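Local structure of hemolysin activator protein CdiB (Acinetobacter baumannii ACICU, 6WIL) at residues 453-465 with 497-509. The protein probably secretes its partner CdiA-type toxin across the outer membrane, as a TpsB transporter of the Omp85 superfamily in contact-dependent growth inhibition. Numbering follows the deposited sequence.
Sequences DRFYIGGRYSVRG and MAVDQGWVNGRNS. With C8E ((hydroxyethyloxy)tri(ethyloxy)octane), chain D.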
loop_
_atom_site.group_PDB
_atom_site.type_symbol
_atom_site.label_atom_id
_atom_site.label_comp_id
_atom_site.label_asym_id
_atom_site.label_seq_id
_atom_site.Cartn_x
_atom_site.Cartn_y
_atom_site.Cartn_z
ATOM N N ASP A 453 -20.814 5.897 -10.602
ATOM C CA ASP A 453 -19.683 5.042 -10.945
ATOM C C ASP A 453 -18.693 5.704 -11.893
ATOM O O ASP A 453 -17.667 5.093 -12.213
ATOM C CB ASP A 453 -20.177 3.735 -11.574
ATOM C CG ASP A 453 -20.483 2.671 -10.542
ATOM O OD1 ASP A 453 -19.973 2.779 -9.407
ATOM O OD2 ASP A 453 -21.222 1.719 -10.873
ATOM N N ARG A 454 -18.961 6.924 -12.346
ATOM C CA ARG A 454 -18.117 7.546 -13.351
ATOM C C ARG A 454 -16.841 8.108 -12.729
ATOM O O ARG A 454 -16.705 8.236 -11.509
ATOM C CB ARG A 454 -18.879 8.648 -14.080
ATOM C CG ARG A 454 -20.088 8.149 -14.843
ATOM C CD ARG A 454 -20.447 9.109 -15.956
ATOM N NE ARG A 454 -21.203 10.267 -15.491
ATOM C CZ ARG A 454 -22.515 10.412 -15.648
ATOM N NH1 ARG A 454 -23.219 9.468 -16.261
ATOM N NH2 ARG A 454 -23.122 11.501 -15.195
ATOM N N PHE A 455 -15.897 8.447 -13.603
ATOM C CA PHE A 455 -14.616 9.026 -13.221
ATOM C C PHE A 455 -14.708 10.540 -13.376
ATOM O O PHE A 455 -14.957 11.038 -14.478
ATOM C CB PHE A 455 -13.499 8.450 -14.090
ATOM C CG PHE A 455 -12.115 8.712 -13.573
ATOM C CD1 PHE A 455 -11.470 9.905 -13.853
ATOM C CD2 PHE A 455 -11.444 7.752 -12.835
ATOM C CE1 PHE A 455 -10.190 10.141 -13.394
ATOM C CE2 PHE A 455 -10.164 7.981 -12.372
ATOM C CZ PHE A 455 -9.536 9.177 -12.652
ATOM N N TYR A 456 -14.511 11.265 -12.277
ATOM C CA TYR A 456 -14.676 12.712 -12.241
ATOM C C TYR A 456 -13.325 13.392 -12.060
ATOM O O TYR A 456 -12.451 12.877 -11.354
ATOM C CB TYR A 456 -15.634 13.115 -11.115
ATOM C CG TYR A 456 -17.046 12.611 -11.322
ATOM C CD1 TYR A 456 -17.396 11.305 -11.001
ATOM C CD2 TYR A 456 -18.026 13.440 -11.851
ATOM C CE1 TYR A 456 -18.686 10.838 -11.200
ATOM C CE2 TYR A 456 -19.319 12.984 -12.056
ATOM C CZ TYR A 456 -19.643 11.685 -11.728
ATOM O OH TYR A 456 -20.928 11.242 -11.932
ATOM N N ILE A 457 -13.164 14.534 -12.710
ATOM C CA ILE A 457 -11.900 15.306 -12.663
ATOM C C ILE A 457 -12.216 16.772 -12.427
ATOM O O ILE A 457 -13.193 17.231 -12.925
ATOM C CB ILE A 457 -11.067 15.084 -13.931
ATOM C CG1 ILE A 457 -11.808 15.478 -15.202
ATOM C CG2 ILE A 457 -10.583 13.660 -14.013
ATOM C CD1 ILE A 457 -11.021 15.203 -16.436
ATOM N N GLY A 458 -11.331 17.456 -11.724
ATOM C CA GLY A 458 -11.468 18.875 -11.364
ATOM C C GLY A 458 -11.810 19.030 -9.900
ATOM O O GLY A 458 -12.933 18.768 -9.551
ATOM N N GLY A 459 -10.849 19.435 -9.082
ATOM C CA GLY A 459 -11.017 19.565 -7.627
ATOM C C GLY A 459 -9.758 19.128 -6.901
ATOM O O GLY A 459 -8.856 18.684 -7.539
ATOM N N ARG A 460 -9.751 19.172 -5.579
ATOM C CA ARG A 460 -8.545 18.887 -4.806
ATOM C C ARG A 460 -8.106 17.429 -4.881
ATOM O O ARG A 460 -6.957 17.125 -4.551
ATOM C CB ARG A 460 -8.766 19.279 -3.344
ATOM C CG ARG A 460 -9.518 18.239 -2.523
ATOM C CD ARG A 460 -10.141 18.830 -1.258
ATOM N NE ARG A 460 -9.220 18.879 -0.122
ATOM C CZ ARG A 460 -8.592 19.976 0.286
ATOM N NH1 ARG A 460 -8.781 21.125 -0.351
ATOM N NH2 ARG A 460 -7.775 19.926 1.331
ATOM N N TYR A 461 -8.983 16.516 -5.286
ATOM C CA TYR A 461 -8.653 15.099 -5.276
ATOM C C TYR A 461 -8.345 14.551 -6.654
ATOM O O TYR A 461 -7.816 13.440 -6.765
ATOM C CB TYR A 461 -9.801 14.282 -4.674
ATOM C CG TYR A 461 -10.188 14.688 -3.278
ATOM C CD1 TYR A 461 -9.350 14.427 -2.199
ATOM C CD2 TYR A 461 -11.407 15.305 -3.028
ATOM C CE1 TYR A 461 -9.712 14.787 -0.911
ATOM C CE2 TYR A 461 -11.777 15.667 -1.741
ATOM C CZ TYR A 461 -10.927 15.408 -0.686
ATOM O OH TYR A 461 -11.292 15.767 0.596
ATOM N N SER A 462 -8.673 15.281 -7.693
ATOM C CA SER A 462 -8.486 14.755 -9.034
ATOM C C SER A 462 -7.581 15.610 -9.893
ATOM O O SER A 462 -6.564 15.112 -10.356
ATOM C CB SER A 462 -9.859 14.578 -9.730
ATOM O OG SER A 462 -10.731 15.648 -9.482
ATOM N N VAL A 463 -7.922 16.887 -10.104
ATOM C CA VAL A 463 -7.018 17.826 -10.765
ATOM C C VAL A 463 -6.914 19.120 -9.965
ATOM O O VAL A 463 -7.850 19.924 -9.955
ATOM C CB VAL A 463 -7.476 18.126 -12.203
ATOM C CG1 VAL A 463 -6.451 19.000 -12.906
ATOM C CG2 VAL A 463 -7.729 16.830 -12.952
ATOM N N ARG A 464 -5.779 19.346 -9.303
ATOM C CA ARG A 464 -5.652 20.524 -8.451
ATOM C C ARG A 464 -5.613 21.806 -9.283
ATOM O O ARG A 464 -5.302 21.800 -10.478
ATOM C CB ARG A 464 -4.406 20.424 -7.570
ATOM C CG ARG A 464 -4.611 19.583 -6.320
ATOM C CD ARG A 464 -3.293 19.302 -5.633
ATOM N NE ARG A 464 -2.455 18.428 -6.445
ATOM C CZ ARG A 464 -1.224 18.049 -6.117
ATOM N NH1 ARG A 464 -0.544 17.249 -6.925
ATOM N NH2 ARG A 464 -0.673 18.468 -4.985
ATOM N N GLY A 465 -5.939 22.920 -8.631
ATOM C CA GLY A 465 -6.098 24.187 -9.309
ATOM C C GLY A 465 -7.513 24.483 -9.754
ATOM O O GLY A 465 -7.763 25.563 -10.300
HETATM N N MSE A 497 5.456 22.857 -5.785
HETATM C CA MSE A 497 4.680 23.262 -6.950
HETATM C C MSE A 497 4.133 22.001 -7.608
HETATM O O MSE A 497 4.821 20.982 -7.670
HETATM C CB MSE A 497 5.528 24.065 -7.936
HETATM C CG MSE A 497 4.728 25.013 -8.818
HETATM SE SE MSE A 497 5.373 25.089 -10.661
HETATM C CE MSE A 497 7.274 25.356 -10.326
ATOM N N ALA A 498 2.895 22.056 -8.089
ATOM C CA ALA A 498 2.237 20.873 -8.619
ATOM C C ALA A 498 1.583 21.180 -9.958
ATOM O O ALA A 498 1.100 22.290 -10.195
ATOM C CB ALA A 498 1.188 20.332 -7.638
ATOM N N VAL A 499 1.582 20.176 -10.833
ATOM C CA VAL A 499 0.915 20.235 -12.130
ATOM C C VAL A 499 0.129 18.942 -12.308
ATOM O O VAL A 499 0.718 17.854 -12.321
ATOM C CB VAL A 499 1.906 20.423 -13.290
ATOM C CG1 VAL A 499 1.163 20.428 -14.619
ATOM C CG2 VAL A 499 2.704 21.710 -13.114
ATOM N N ASP A 500 -1.190 19.060 -12.447
ATOM C CA ASP A 500 -2.084 17.918 -12.564
ATOM C C ASP A 500 -2.788 17.932 -13.916
ATOM O O ASP A 500 -2.900 18.970 -14.571
ATOM C CB ASP A 500 -3.131 17.911 -11.442
ATOM C CG ASP A 500 -2.512 17.796 -10.059
ATOM O OD1 ASP A 500 -1.271 17.689 -9.957
ATOM O OD2 ASP A 500 -3.273 17.810 -9.070
ATOM N N GLN A 501 -3.278 16.759 -14.318
ATOM C CA GLN A 501 -3.938 16.572 -15.604
ATOM C C GLN A 501 -5.011 15.502 -15.470
ATOM O O GLN A 501 -4.773 14.456 -14.865
ATOM C CB GLN A 501 -2.951 16.153 -16.701
ATOM C CG GLN A 501 -1.940 17.208 -17.091
ATOM C CD GLN A 501 -0.921 16.688 -18.085
ATOM O OE1 GLN A 501 -1.138 16.732 -19.297
ATOM N NE2 GLN A 501 0.197 16.188 -17.574
ATOM N N GLY A 502 -6.174 15.759 -16.054
ATOM C CA GLY A 502 -7.245 14.783 -16.072
ATOM C C GLY A 502 -7.754 14.539 -17.478
ATOM O O GLY A 502 -7.696 15.411 -18.345
ATOM N N TRP A 503 -8.264 13.326 -17.690
ATOM C CA TRP A 503 -8.814 12.907 -18.975
ATOM C C TRP A 503 -10.090 12.117 -18.739
ATOM O O TRP A 503 -10.118 11.233 -17.879
ATOM C CB TRP A 503 -7.828 12.035 -19.759
ATOM C CG TRP A 503 -6.643 12.743 -20.308
ATOM C CD1 TRP A 503 -6.574 13.435 -21.478
ATOM C CD2 TRP A 503 -5.337 12.804 -19.727
ATOM N NE1 TRP A 503 -5.309 13.933 -21.660
ATOM C CE2 TRP A 503 -4.529 13.562 -20.597
ATOM C CE3 TRP A 503 -4.774 12.297 -18.553
ATOM C CZ2 TRP A 503 -3.188 13.828 -20.331
ATOM C CZ3 TRP A 503 -3.442 12.562 -18.289
ATOM C CH2 TRP A 503 -2.665 13.320 -19.175
ATOM N N VAL A 504 -11.135 12.428 -19.502
ATOM C CA VAL A 504 -12.349 11.622 -19.537
ATOM C C VAL A 504 -12.655 11.287 -20.990
ATOM O O VAL A 504 -12.317 12.043 -21.906
ATOM C CB VAL A 504 -13.552 12.327 -18.871
ATOM C CG1 VAL A 504 -13.365 12.380 -17.361
ATOM C CG2 VAL A 504 -13.734 13.722 -19.440
ATOM N N ASN A 505 -13.296 10.143 -21.193
ATOM C CA ASN A 505 -13.533 9.588 -22.522
ATOM C C ASN A 505 -14.551 8.463 -22.362
ATOM O O ASN A 505 -14.918 8.089 -21.244
ATOM C CB ASN A 505 -12.214 9.121 -23.156
ATOM C CG ASN A 505 -12.413 8.251 -24.385
ATOM O OD1 ASN A 505 -12.166 7.046 -24.346
ATOM N ND2 ASN A 505 -12.887 8.852 -25.473
ATOM N N GLY A 506 -15.022 7.942 -23.488
ATOM C CA GLY A 506 -16.016 6.893 -23.477
ATOM C C GLY A 506 -17.412 7.476 -23.427
ATOM O O GLY A 506 -17.641 8.659 -23.698
ATOM N N ARG A 507 -18.364 6.621 -23.072
ATOM C CA ARG A 507 -19.725 7.094 -22.903
ATOM C C ARG A 507 -19.805 8.062 -21.728
ATOM O O ARG A 507 -18.908 8.135 -20.880
ATOM C CB ARG A 507 -20.679 5.922 -22.690
ATOM N N ASN A 508 -20.901 8.821 -21.695
ATOM C CA ASN A 508 -21.159 9.865 -20.707
ATOM C C ASN A 508 -20.141 10.997 -20.781
ATOM O O ASN A 508 -19.958 11.734 -19.805
ATOM C CB ASN A 508 -21.209 9.305 -19.280
ATOM C CG ASN A 508 -22.168 8.129 -19.131
ATOM O OD1 ASN A 508 -22.106 7.390 -18.147
ATOM N ND2 ASN A 508 -23.051 7.946 -20.108
ATOM N N SER A 509 -19.470 11.145 -21.922
ATOM C CA SER A 509 -18.523 12.222 -22.159
ATOM C C SER A 509 -18.776 12.796 -23.545
ATOM O O SER A 509 -19.232 12.092 -24.449
ATOM C CB SER A 509 -17.069 11.741 -22.046
ATOM O OG SER A 509 -16.176 12.659 -22.654
HETATM C C1 C8E D . -6.334 -3.872 -17.576
HETATM C C2 C8E D . -7.021 -2.555 -17.216
HETATM C C3 C8E D . -6.361 -1.942 -15.982
HETATM C C4 C8E D . -7.019 -0.600 -15.666
HETATM C C5 C8E D . -6.647 0.418 -16.741
HETATM C C6 C8E D . -7.472 1.683 -16.532
HETATM C C7 C8E D . -6.671 2.893 -17.006
HETATM C C8 C8E D . -7.035 3.215 -18.453
HETATM O O9 C8E D . -7.561 4.511 -18.499
HETATM C C10 C8E D . -7.964 4.934 -19.771
HETATM C C11 C8E D . -8.761 6.231 -19.643
HETATM O O12 C8E D . -8.309 7.156 -20.592
HETATM C C13 C8E D . -9.128 8.284 -20.729
HETATM C C14 C8E D . -8.562 9.205 -21.810
HETATM O O15 C8E D . -7.182 9.004 -21.942
HETATM C C16 C8E D . -6.560 9.900 -22.821
HETATM C C17 C8E D . -5.058 9.968 -22.531
HETATM O O18 C8E D . -4.449 8.744 -22.833
HETATM C C19 C8E D . -3.052 8.805 -22.905
HETATM C C20 C8E D . -2.430 7.842 -21.893
HETATM O O21 C8E D . -2.907 6.543 -22.112
#
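R464 and D500 form the salt bridge between loop 453-465 and barrel strand 493-505. The guanidinium meets the carboxylate side-on. NE of R464 bonds OD2 of D500 at 2.8 Å, nearly straight, on the syn side of that oxygen. NH1 of R464 reaches OD1 of D500 at 3.1 Å through a more bent bond. The two planes are 37° apart. OD2 of D500 also accepts a hydrogen bond from the backbone N of R464 at 2.9 Å, on its anti side but tilted out of the carboxylate plane. The R464 chain bends at chi3 (-68°), and CB of A498 lies over one guanidinium face. NH2 of R464 has a second carboxylate partner, E483 on strand 476-487.

Next to this pair, V463 packs CG1 on CB of D500. CG2 of V463 lies 3.6 Å from N of G502. I457 brings CD1 to 3.5 Å from C of G502 and also touches CG1 of V504. G502 has no side chain, which lets both apolar residues rest directly on the strand backbone. At the far end, NH1 of R454 bonds OD1 of N508 at 3.0 Å, from above the amide plane; guanidinium and amide are 75° apart.

Farther out, R460 bridges to D224 on strand 217-228, and Y461 touches helix 8-27. W503 points away from the loop, and one ring face carries the C8E detergent. The R464–D500 bridge and the packing on G502 hold the loop against the inner barrel wall. R464 belongs to the VRGF/Y motif of the conserved lid loop; D500 and G502 fit the DxG wall motif, as in Omp85 proteins including TpsB transporters.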